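Local coordinates for protein 3-phosphoshikimate 1-carboxyvinyltransferase (Streptomyces sviceus, PDB 7M0O) that probably catalyses transfer of the enolpyruvyl group of phosphoenolpyruvate to the 5-hydroxyl of shikimate-3-phosphate, a late step on the route to chorismate, at residues A[256-261]-A[266-271]; A[295-300]-A[311-316]; A[318-321]-A[326-329]; A[331-336]-A[370-375]. One frame throughout, in Å; residues are numbered along the deposited sequence.

Interaction 1: residues A[256-261]-A[266-271]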
loop_
_atom_site.group_PDB
_atom_site.type_symbol
_atom_site.label_atom_id
_atom_site.label_comp_id
_atom_site.label_asym_id
_atom_site.label_seq_id
_atom_site.Cartn_x
_atom_site.Cartn_y
_atom_site.Cartn_z
ATOM N N GLY A 256 11.202 7.565 3.653
ATOM C CA GLY A 256 12.257 7.886 4.611
ATOM C C GLY A 256 13.488 6.993 4.526
ATOM O O GLY A 256 14.523 7.324 5.121
ATOM N N PHE A 257 13.407 5.872 3.813
ATOM C CA PHE A 257 14.597 5.076 3.580
ATOM C C PHE A 257 15.692 5.904 2.907
ATOM O O PHE A 257 16.882 5.682 3.156
ATOM C CB PHE A 257 14.230 3.833 2.757
ATOM C CG PHE A 257 15.408 2.951 2.411
ATOM C CD1 PHE A 257 16.035 2.190 3.392
ATOM C CD2 PHE A 257 15.873 2.865 1.101
ATOM C CE1 PHE A 257 17.096 1.365 3.081
ATOM C CE2 PHE A 257 16.933 2.056 0.773
ATOM C CZ PHE A 257 17.567 1.302 1.762
ATOM N N VAL A 258 15.326 6.879 2.062
ATOM C CA VAL A 258 16.385 7.599 1.350
ATOM C C VAL A 258 17.167 8.519 2.280
ATOM O O VAL A 258 18.310 8.869 1.971
ATOM C CB VAL A 258 15.862 8.400 0.136
ATOM C CG1 VAL A 258 15.117 7.504 -0.840
ATOM C CG2 VAL A 258 15.001 9.595 0.565
ATOM N N ASP A 259 16.585 8.914 3.413
ATOM C CA ASP A 259 17.327 9.695 4.394
ATOM C C ASP A 259 18.439 8.863 5.025
ATOM O O ASP A 259 19.491 9.407 5.381
ATOM C CB ASP A 259 16.369 10.234 5.463
ATOM C CG ASP A 259 15.336 11.189 4.890
ATOM O OD1 ASP A 259 15.700 11.989 4.010
ATOM O OD2 ASP A 259 14.155 11.137 5.314
ATOM N N VAL A 260 18.228 7.544 5.140
ATOM C CA VAL A 260 19.288 6.624 5.560
ATOM C C VAL A 260 20.387 6.564 4.504
ATOM O O VAL A 260 21.580 6.613 4.821
ATOM C CB VAL A 260 18.706 5.226 5.838
ATOM C CG1 VAL A 260 19.819 4.270 6.269
ATOM C CG2 VAL A 260 17.613 5.293 6.923
ATOM N N LEU A 261 20.006 6.430 3.235
ATOM C CA LEU A 261 21.009 6.415 2.171
ATOM C C LEU A 261 21.846 7.696 2.166
ATOM O O LEU A 261 23.069 7.646 1.970
ATOM C CB LEU A 261 20.339 6.214 0.811
ATOM C CG LEU A 261 19.582 4.893 0.644
ATOM C CD1 LEU A 261 18.943 4.840 -0.737
ATOM C CD2 LEU A 261 20.486 3.668 0.896
ATOM N N ALA A 266 25.251 8.800 0.063
ATOM C CA ALA A 266 24.644 8.973 -1.250
ATOM C C ALA A 266 24.162 10.409 -1.400
ATOM O O ALA A 266 23.890 11.096 -0.415
ATOM C CB ALA A 266 23.476 7.995 -1.435
ATOM N N GLU A 267 24.073 10.875 -2.654
ATOM C CA GLU A 267 23.480 12.178 -2.959
ATOM C C GLU A 267 21.977 11.972 -3.135
ATOM O O GLU A 267 21.542 11.278 -4.061
ATOM C CB GLU A 267 24.109 12.785 -4.216
ATOM C CG GLU A 267 25.447 13.469 -3.970
ATOM C CD GLU A 267 26.187 13.825 -5.257
ATOM O OE1 GLU A 267 25.616 13.665 -6.357
ATOM O OE2 GLU A 267 27.356 14.258 -5.163
ATOM N N VAL A 268 21.188 12.523 -2.214
ATOM C CA VAL A 268 19.747 12.315 -2.202
ATOM C C VAL A 268 19.056 13.659 -2.332
ATOM O O VAL A 268 19.241 14.541 -1.483
ATOM C CB VAL A 268 19.283 11.611 -0.924
ATOM C CG1 VAL A 268 17.751 11.502 -0.910
ATOM C CG2 VAL A 268 19.940 10.246 -0.833
ATOM N N SER A 269 18.223 13.798 -3.363
ATOM C CA SER A 269 17.455 15.020 -3.585
ATOM C C SER A 269 15.975 14.659 -3.595
ATOM O O SER A 269 15.497 13.979 -4.510
ATOM C CB SER A 269 17.860 15.716 -4.886
ATOM O OG SER A 269 17.198 16.970 -5.007
ATOM N N VAL A 270 15.253 15.106 -2.572
ATOM C CA VAL A 270 13.812 14.909 -2.490
ATOM C C VAL A 270 13.172 16.205 -2.975
ATOM O O VAL A 270 13.160 17.214 -2.263
ATOM C CB VAL A 270 13.364 14.540 -1.074
ATOM C CG1 VAL A 270 11.848 14.376 -1.041
ATOM C CG2 VAL A 270 14.046 13.257 -0.632
ATOM N N GLY A 271 12.670 16.188 -4.212
ATOM C CA GLY A 271 12.040 17.351 -4.799
ATOM C C GLY A 271 10.562 17.400 -4.456
ATOM O O GLY A 271 10.023 16.511 -3.801
#
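Leu-261 and Ala-266 lie where the chain leaves helix 257-263 and doubles back into strand 267-270, and their CA atoms are 5.6 Å apart. Farther along, the axes of helix 257-261 and strand 267-270 run roughly antiparallel, at 148°, and Val-258 and Val-268 have CA atoms 6.8 Å apart. One backbone bond, from Ala-266 N to Leu-261 O at 3.1 Å, ties the end of segment 256-261 to the residue that enters the strand.

Valines do most of the packing beyond this bond. CG1 of Val-258 is anti to the carbonyl carbon (chi1 -56°), which leaves CG2 facing the strand, 3.7 Å from Val-268 CG1. The same CG2 reaches Val-270 CG2 at 4.0 Å, so one methyl spans two residues on the same strand face. The other branch of Val-268, CG2, rests 3.5 Å from Val-258 O, on the helix backbone. Nearer the link, Leu-261 CB meets Ala-266 CB at 4.2 Å. Phe-230 of helix 223-235 touches both Val-258 and Leu-261, while Val-277 of strand 274-278 touches Val-258 and Val-268.

A short link thus joins the helix to the outermost strand of a three-stranded antiparallel sheet, against which it packs, as in the inside-out alpha/beta domains of EPSP synthases, where helices fill the core and sheets cover them.

Interaction 2: residues A[295-300]-A[311-316]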
loop_
_atom_site.group_PDB
_atom_site.type_symbol
_atom_site.label_atom_id
_atom_site.label_comp_id
_atom_site.label_asym_id
_atom_site.label_seq_id
_atom_site.Cartn_x
_atom_site.Cartn_y
_atom_site.Cartn_z
ATOM N N ASP A 295 9.719 -2.166 6.851
ATOM C CA ASP A 295 9.681 -2.971 5.629
ATOM C C ASP A 295 10.939 -2.787 4.772
ATOM O O ASP A 295 11.193 -3.620 3.889
ATOM C CB ASP A 295 8.438 -2.633 4.812
ATOM C CG ASP A 295 7.147 -3.241 5.412
ATOM O OD1 ASP A 295 7.234 -4.118 6.294
ATOM O OD2 ASP A 295 6.039 -2.846 5.002
ATOM N N THR A 296 11.705 -1.709 4.988
ATOM C CA THR A 296 12.960 -1.479 4.276
ATOM C C THR A 296 14.188 -1.899 5.070
ATOM O O THR A 296 15.317 -1.766 4.564
ATOM C CB THR A 296 13.112 -0.002 3.845
ATOM O OG1 THR A 296 13.286 0.869 4.982
ATOM C CG2 THR A 296 11.916 0.436 3.024
ATOM N N MET A 297 14.008 -2.451 6.275
ATOM C CA MET A 297 15.149 -3.035 6.974
ATOM C C MET A 297 15.908 -4.040 6.112
ATOM O O MET A 297 17.150 -3.966 6.085
ATOM C CB MET A 297 14.695 -3.676 8.298
ATOM C CG MET A 297 15.828 -4.421 9.029
ATOM S SD MET A 297 16.190 -6.088 8.434
ATOM C CE MET A 297 14.677 -6.960 8.880
ATOM N N PRO A 298 15.264 -4.962 5.378
ATOM C CA PRO A 298 16.053 -5.885 4.543
ATOM C C PRO A 298 16.780 -5.174 3.424
ATOM O O PRO A 298 17.868 -5.616 3.036
ATOM C CB PRO A 298 15.011 -6.887 4.013
ATOM C CG PRO A 298 13.879 -6.832 5.081
ATOM C CD PRO A 298 13.850 -5.377 5.484
ATOM N N THR A 299 16.217 -4.079 2.902
ATOM C CA THR A 299 16.892 -3.342 1.842
ATOM C C THR A 299 18.244 -2.830 2.317
ATOM O O THR A 299 19.236 -2.878 1.575
ATOM C CB THR A 299 16.007 -2.185 1.365
ATOM O OG1 THR A 299 14.667 -2.657 1.182
ATOM C CG2 THR A 299 16.531 -1.637 0.039
ATOM N N LEU A 300 18.302 -2.324 3.559
ATOM C CA LEU A 300 19.576 -1.883 4.119
ATOM C C LEU A 300 20.486 -3.067 4.442
ATOM O O LEU A 300 21.695 -3.009 4.202
ATOM C CB LEU A 300 19.342 -1.046 5.377
ATOM C CG LEU A 300 20.644 -0.574 6.055
ATOM C CD1 LEU A 300 21.505 0.211 5.076
ATOM C CD2 LEU A 300 20.392 0.264 7.320
ATOM N N VAL A 311 27.041 -1.885 10.116
ATOM C CA VAL A 311 25.703 -1.339 9.950
ATOM C C VAL A 311 24.858 -1.997 11.025
ATOM O O VAL A 311 24.678 -3.217 11.023
ATOM C CB VAL A 311 25.142 -1.596 8.543
ATOM C CG1 VAL A 311 23.696 -1.149 8.473
ATOM C CG2 VAL A 311 25.991 -0.850 7.495
ATOM N N ARG A 312 24.377 -1.208 11.971
ATOM C CA ARG A 312 23.545 -1.732 13.045
ATOM C C ARG A 312 22.135 -1.187 12.888
ATOM O O ARG A 312 21.930 0.036 12.939
ATOM C CB ARG A 312 24.126 -1.367 14.409
ATOM C CG ARG A 312 23.370 -1.998 15.577
ATOM C CD ARG A 312 24.094 -1.761 16.888
ATOM N NE ARG A 312 23.299 -2.089 18.072
ATOM C CZ ARG A 312 23.487 -3.178 18.811
ATOM N NH1 ARG A 312 24.438 -4.043 18.488
ATOM N NH2 ARG A 312 22.737 -3.389 19.884
ATOM N N ILE A 313 21.166 -2.088 12.723
ATOM C CA ILE A 313 19.760 -1.721 12.557
ATOM C C ILE A 313 19.038 -2.008 13.870
ATOM O O ILE A 313 19.042 -3.148 14.345
ATOM C CB ILE A 313 19.122 -2.481 11.381
ATOM C CG1 ILE A 313 19.875 -2.197 10.079
ATOM C CG2 ILE A 313 17.649 -2.091 11.208
ATOM C CD1 ILE A 313 19.280 -2.957 8.889
ATOM N N GLU A 314 18.428 -0.978 14.473
ATOM C CA GLU A 314 17.892 -1.076 15.822
ATOM C C GLU A 314 16.389 -0.823 15.829
ATOM O O GLU A 314 15.836 -0.210 14.909
ATOM C CB GLU A 314 18.574 -0.068 16.775
ATOM C CG GLU A 314 19.997 -0.435 17.115
ATOM C CD GLU A 314 20.663 0.544 18.058
ATOM O OE1 GLU A 314 20.144 1.668 18.245
ATOM O OE2 GLU A 314 21.728 0.185 18.597
ATOM N N ASP A 315 15.734 -1.320 16.892
ATOM C CA ASP A 315 14.316 -1.066 17.159
ATOM C C ASP A 315 13.417 -1.722 16.107
ATOM O O ASP A 315 12.393 -1.161 15.709
ATOM C CB ASP A 315 14.038 0.438 17.264
ATOM C CG ASP A 315 12.890 0.782 18.228
ATOM O OD1 ASP A 315 12.229 -0.125 18.796
ATOM O OD2 ASP A 315 12.646 1.992 18.414
ATOM N N VAL A 316 13.770 -2.943 15.690
ATOM C CA VAL A 316 13.026 -3.633 14.645
ATOM C C VAL A 316 12.483 -4.960 15.173
ATOM O O VAL A 316 12.498 -5.970 14.465
ATOM C CB VAL A 316 13.888 -3.843 13.380
ATOM C CG1 VAL A 316 14.014 -2.524 12.619
ATOM C CG2 VAL A 316 15.294 -4.399 13.723
#
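Met-297 and Leu-300, one helical turn apart, point down onto strand 311-314 and close over Ile-313. CG of Met-297 lies opposite the backbone N (chi1 175°), which carries it to Ile-313 CG2 at 3.7 Å, the side chains meeting at about a right angle. Beyond CG the methionine bends twice, and its CE ends beside Thr-319 and the start of helix 326-336. Ile-313 sends its long branch the other way: with chi1 -58°, CD1 comes beneath the helix, 3.7 Å from Met-297 O.

Leu-300 and Ile-313 slide past each other in opposite directions, with Leu-300 CD2 3.7 Å from Ile-313 CG1. The same CD2 meets Val-311 CG1 at 3.8 Å, so one leucine methyl fits between two strand residues. Cut back to alanine, Leu-300 would lose CD2, which is likely to leave a gap under the helix beside Val-311 CG1 and Ile-313 CG1. Val-316 adds a looser touch on Met-297.

In this beta-alpha-beta unit with strand 286-289 the side chains meet through aliphatic carbons. Between the two segments burial of close-fitting apolar surface, with no polar bond, holds the helix, while Asp-295, the predicted proton acceptor, stands outside this layer at its start.

Interaction 3: residues A[318-321]-A[326-329]. With PO4 (phosphate ion), chain B.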
loop_
_atom_site.group_PDB
_atom_site.type_symbol
_atom_site.label_atom_id
_atom_site.label_comp_id
_atom_site.label_asym_id
_atom_site.label_seq_id
_atom_site.Cartn_x
_atom_site.Cartn_y
_atom_site.Cartn_z
ATOM N N ASN A 318 9.492 -5.515 15.282
ATOM C CA ASN A 318 8.345 -5.774 14.415
ATOM C C ASN A 318 8.713 -6.654 13.229
ATOM O O ASN A 318 7.851 -7.362 12.698
ATOM C CB ASN A 318 7.716 -4.452 13.932
ATOM C CG ASN A 318 8.757 -3.391 13.533
ATOM O OD1 ASN A 318 9.905 -3.713 13.233
ATOM N ND2 ASN A 318 8.349 -2.121 13.541
ATOM N N THR A 319 9.977 -6.632 12.796
ATOM C CA THR A 319 10.353 -7.445 11.645
ATOM C C THR A 319 10.354 -8.938 11.955
ATOM O O THR A 319 10.366 -9.747 11.019
ATOM C CB THR A 319 11.736 -7.056 11.107
ATOM O OG1 THR A 319 12.758 -7.357 12.069
ATOM C CG2 THR A 319 11.789 -5.557 10.792
ATOM N N ARG A 320 10.383 -9.319 13.237
ATOM C CA ARG A 320 10.456 -10.725 13.603
ATOM C C ARG A 320 9.105 -11.414 13.508
ATOM O O ARG A 320 9.057 -12.643 13.396
ATOM C CB ARG A 320 11.003 -10.887 15.027
ATOM C CG ARG A 320 12.508 -10.682 15.160
ATOM C CD ARG A 320 13.000 -11.228 16.499
ATOM N NE ARG A 320 14.413 -10.985 16.765
ATOM C CZ ARG A 320 15.403 -11.800 16.415
ATOM N NH1 ARG A 320 16.652 -11.497 16.724
ATOM N NH2 ARG A 320 15.145 -12.914 15.739
ATOM N N VAL A 321 8.017 -10.648 13.531
ATOM C CA VAL A 321 6.678 -11.199 13.650
ATOM C C VAL A 321 5.888 -11.030 12.354
ATOM O O VAL A 321 4.659 -11.071 12.365
ATOM C CB VAL A 321 5.947 -10.587 14.852
ATOM C CG1 VAL A 321 6.763 -10.814 16.112
ATOM C CG2 VAL A 321 5.740 -9.089 14.637
ATOM N N ARG A 326 12.040 -11.769 9.592
ATOM C CA ARG A 326 12.888 -11.127 8.590
ATOM C C ARG A 326 14.260 -10.770 9.133
ATOM O O ARG A 326 15.228 -10.710 8.363
ATOM C CB ARG A 326 12.223 -9.856 8.051
ATOM C CG ARG A 326 11.093 -10.114 7.089
ATOM C CD ARG A 326 10.454 -8.828 6.610
ATOM N NE ARG A 326 9.447 -9.123 5.603
ATOM C CZ ARG A 326 8.547 -8.260 5.145
ATOM N NH1 ARG A 326 8.491 -7.023 5.606
ATOM N NH2 ARG A 326 7.692 -8.641 4.208
ATOM N N LEU A 327 14.355 -10.528 10.439
ATOM C CA LEU A 327 15.650 -10.327 11.070
ATOM C C LEU A 327 16.498 -11.590 10.948
ATOM O O LEU A 327 17.629 -11.541 10.456
ATOM C CB LEU A 327 15.451 -9.910 12.532
ATOM C CG LEU A 327 16.592 -9.182 13.256
ATOM C CD1 LEU A 327 16.109 -8.352 14.459
ATOM C CD2 LEU A 327 17.657 -10.169 13.704
ATOM N N GLU A 328 15.938 -12.744 11.319
ATOM C CA GLU A 328 16.703 -13.984 11.208
ATOM C C GLU A 328 16.989 -14.342 9.756
ATOM O O GLU A 328 18.057 -14.885 9.452
ATOM C CB GLU A 328 15.966 -15.134 11.887
ATOM C CG GLU A 328 15.871 -15.031 13.392
ATOM C CD GLU A 328 17.216 -15.147 14.096
ATOM O OE1 GLU A 328 18.104 -15.886 13.622
ATOM O OE2 GLU A 328 17.391 -14.478 15.127
ATOM N N ALA A 329 16.033 -14.089 8.852
ATOM C CA ALA A 329 16.226 -14.430 7.445
ATOM C C ALA A 329 17.341 -13.601 6.820
ATOM O O ALA A 329 18.142 -14.121 6.035
ATOM C CB ALA A 329 14.923 -14.238 6.668
HETATM P P PO4 B . 4.805 -6.182 3.615
HETATM O O1 PO4 B . 4.313 -4.881 4.191
HETATM O O2 PO4 B . 6.281 -6.284 3.910
HETATM O O3 PO4 B . 4.539 -6.179 2.129
HETATM O O4 PO4 B . 4.036 -7.288 4.291
#
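NH2 of Arg-320 is gripped by two acids: Glu-328 OE2, 2.8 Å away along an almost straight bond (172°), and Asp-325 OD2. Glu-328 approaches at the edge of the guanidinium, in its plane, and uses the anti lone pair of OE2; the carboxylate is nearly coplanar with the guanidinium. A bend at chi2 (-66°) folds the glutamate back to make this possible. Gly-344 O takes NH1 and Pro-345 O takes NE, so all three nitrogens of Arg-320 are engaged and its rotation is fixed. Over one face of the group sits Leu-327, whose CD2 is 3.4 Å from Arg-320 NH1.

Here the loop that follows strand 311-314 leads into the N-terminal end of helix 326-336, which faces the predicted substrate site in the inside-out alpha/beta fold of the family. A backbone bond ties the two: Arg-326 N to Thr-319 O at 3.0 Å. Thr-319 OG1 hydrogen-bonds Val-316 O within the loop and lies 3.7 Å from Leu-327 CB.

Arg-326 leaves this junction in the other direction. Its extended side chain reaches a phosphate ion, probably from the crystallisation liquor, and holds a single oxygen, O2, between two donors: NH1 at 2.9 Å and NH2 at 2.8 Å. That oxygen lies at the edge of the guanidinium, in its plane. His-366 NE2 and Arg-367 NE also bind the ion, consistent with the predicted role of Arg-326 and Arg-367 in binding phosphoenolpyruvate. Asp-365 OD2 forms a salt bridge to Arg-326 NE, which leaves NH1 and NH2 to meet the ion.

Interaction 4: residues A[331-336]-A[370-375]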
loop_
_atom_site.group_PDB
_atom_site.type_symbol
_atom_site.label_atom_id
_atom_site.label_comp_id
_atom_site.label_asym_id
_atom_site.label_seq_id
_atom_site.Cartn_x
_atom_site.Cartn_y
_atom_site.Cartn_z
ATOM N N ALA A 331 19.920 -12.327 8.534
ATOM C CA ALA A 331 21.157 -12.836 9.111
ATOM C C ALA A 331 21.556 -14.163 8.475
ATOM O O ALA A 331 22.728 -14.382 8.146
ATOM C CB ALA A 331 21.005 -12.994 10.624
ATOM N N GLU A 332 20.596 -15.065 8.303
ATOM C CA GLU A 332 20.934 -16.371 7.757
ATOM C C GLU A 332 21.496 -16.242 6.348
ATOM O O GLU A 332 22.483 -16.897 6.001
ATOM C CB GLU A 332 19.708 -17.283 7.771
ATOM C CG GLU A 332 20.018 -18.711 7.349
ATOM C CD GLU A 332 18.772 -19.559 7.155
ATOM O OE1 GLU A 332 17.645 -19.056 7.373
ATOM O OE2 GLU A 332 18.930 -20.741 6.781
ATOM N N ASN A 333 20.894 -15.385 5.524
ATOM C CA ASN A 333 21.340 -15.273 4.139
ATOM C C ASN A 333 22.662 -14.520 4.040
ATOM O O ASN A 333 23.521 -14.868 3.224
ATOM C CB ASN A 333 20.240 -14.613 3.310
ATOM C CG ASN A 333 19.151 -15.609 2.915
ATOM O OD1 ASN A 333 19.422 -16.595 2.213
ATOM N ND2 ASN A 333 17.934 -15.383 3.387
ATOM N N LEU A 334 22.860 -13.504 4.890
ATOM C CA LEU A 334 24.128 -12.782 4.903
ATOM C C LEU A 334 25.264 -13.703 5.326
ATOM O O LEU A 334 26.369 -13.646 4.767
ATOM C CB LEU A 334 24.031 -11.572 5.834
ATOM C CG LEU A 334 23.397 -10.321 5.230
ATOM C CD1 LEU A 334 23.017 -9.295 6.322
ATOM C CD2 LEU A 334 24.326 -9.709 4.196
ATOM N N ARG A 335 24.991 -14.596 6.279
ATOM C CA ARG A 335 26.018 -15.527 6.732
ATOM C C ARG A 335 26.343 -16.549 5.654
ATOM O O ARG A 335 27.503 -16.948 5.499
ATOM C CB ARG A 335 25.558 -16.222 8.010
ATOM C CG ARG A 335 25.641 -15.331 9.246
ATOM C CD ARG A 335 24.844 -15.936 10.409
ATOM N NE ARG A 335 24.980 -15.155 11.633
ATOM C CZ ARG A 335 24.025 -15.059 12.551
ATOM N NH1 ARG A 335 22.867 -15.694 12.380
ATOM N NH2 ARG A 335 24.221 -14.333 13.641
ATOM N N ARG A 336 25.331 -16.983 4.909
ATOM C CA ARG A 336 25.572 -17.894 3.794
ATOM C C ARG A 336 26.482 -17.258 2.749
ATOM O O ARG A 336 27.253 -17.960 2.080
ATOM C CB ARG A 336 24.241 -18.320 3.172
ATOM C CG ARG A 336 24.350 -19.475 2.189
ATOM C CD ARG A 336 22.972 -19.984 1.788
ATOM N NE ARG A 336 22.209 -20.385 2.962
ATOM C CZ ARG A 336 20.886 -20.429 3.008
ATOM N NH1 ARG A 336 20.176 -20.093 1.941
ATOM N NH2 ARG A 336 20.271 -20.806 4.118
ATOM N N MET A 370 13.704 -9.404 -3.123
ATOM C CA MET A 370 14.001 -8.121 -3.752
ATOM C C MET A 370 15.243 -7.483 -3.139
ATOM O O MET A 370 16.048 -6.871 -3.847
ATOM C CB MET A 370 12.784 -7.199 -3.659
ATOM C CG MET A 370 11.646 -7.668 -4.575
ATOM S SD MET A 370 10.243 -6.547 -4.747
ATOM C CE MET A 370 9.429 -6.762 -3.186
ATOM N N SER A 371 15.426 -7.630 -1.826
ATOM C CA SER A 371 16.591 -7.026 -1.181
ATOM C C SER A 371 17.895 -7.648 -1.665
ATOM O O SER A 371 18.823 -6.921 -2.030
ATOM C CB SER A 371 16.484 -7.139 0.339
ATOM O OG SER A 371 15.421 -6.365 0.826
ATOM N N PHE A 372 17.986 -8.989 -1.687
ATOM C CA PHE A 372 19.241 -9.622 -2.069
ATOM C C PHE A 372 19.473 -9.604 -3.572
ATOM O O PHE A 372 20.617 -9.816 -4.009
ATOM C CB PHE A 372 19.316 -11.053 -1.508
ATOM C CG PHE A 372 19.587 -11.077 -0.024
ATOM C CD1 PHE A 372 20.875 -10.875 0.463
ATOM C CD2 PHE A 372 18.552 -11.224 0.877
ATOM C CE1 PHE A 372 21.123 -10.851 1.823
ATOM C CE2 PHE A 372 18.787 -11.198 2.251
ATOM C CZ PHE A 372 20.074 -11.017 2.725
ATOM N N ALA A 373 18.446 -9.283 -4.362
ATOM C CA ALA A 373 18.696 -8.934 -5.754
ATOM C C ALA A 373 19.638 -7.738 -5.851
ATOM O O ALA A 373 20.478 -7.678 -6.755
ATOM C CB ALA A 373 17.375 -8.645 -6.477
ATOM N N VAL A 374 19.493 -6.753 -4.953
ATOM C CA VAL A 374 20.405 -5.617 -4.998
ATOM C C VAL A 374 21.834 -6.069 -4.707
ATOM O O VAL A 374 22.789 -5.610 -5.342
ATOM C CB VAL A 374 19.953 -4.509 -4.024
ATOM C CG1 VAL A 374 20.874 -3.317 -4.168
ATOM C CG2 VAL A 374 18.516 -4.098 -4.286
ATOM N N THR A 375 22.007 -6.968 -3.733
ATOM C CA THR A 375 23.330 -7.505 -3.438
ATOM C C THR A 375 23.963 -8.116 -4.676
ATOM O O THR A 375 25.183 -8.028 -4.867
ATOM C CB THR A 375 23.235 -8.566 -2.341
ATOM O OG1 THR A 375 22.467 -8.066 -1.241
ATOM C CG2 THR A 375 24.617 -8.958 -1.859
#
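Phe-372 carries the whole contact of helix 366-375 with Asn-333 and Leu-334 of helix 326-336. Followed in order, segment 370-375 first gives Met-370 and Ser-371 to other neighbours: Met-370 packs on Phe-397 and Tyr-228, and Ser-371 on Pro-298 and Thr-299 of helix 297-303.

At Phe-372 the side chain turns outward, CG opposite the carbonyl carbon (chi1 -75°), and the ring spans the gap; its CA stays 8.7 Å from that of Asn-333. CB of Asn-333 sits over one face of the ring, 4.1 Å from the centroid and 29° off the normal, a CH-pi contact, with CZ as the closest ring atom at 3.6 Å. Leu-334 comes to the edge instead, CG near the ring plane and 4.1 Å from CE1, its side chain at about a right angle to that of the phenylalanine. This is helix-to-helix packing within an alpha/beta domain of the EPSP synthase family, made by one aromatic ring wedged against the neighbouring helix. Without the ring, as with an alanine here, a gap between the helices is likely, and Asn-333 CB would lose its CH-pi partner.

The amide of Asn-333 is busy elsewhere, OD1 accepting from Thr-361 N and ND2 bonding Ala-329 O, which pins the residue while its CB faces the ring.

Past the phenylalanine, Val-374 touches Ile-303 and Thr-375 OG1 hydrogen-bonds Ala-302 O, both on helix 297-303.

Overall arrangement
All four contacts lie mainly in the interior, but their chemistry differs. Interactions 1 and 2 each lay a helix on a strand with aliphatic side chains, and they join where Phe-257 packs on Thr-296 and Thr-299. Interaction 4 is also apolar, yet joins two helices through one ring; it meets interaction 2 where Ser-371 touches Pro-298. Interaction 3 is the polar one: charged pairs tie a loop to the helix start, partly at the surface, and Arg-326 faces the predicted substrate site beside Asp-295 of interaction 2. Interactions 3 and 4 share helix 326-336, whose beginning is salt-bridged and whose later turns are packed. Interaction 1 lies away from the annotated sites.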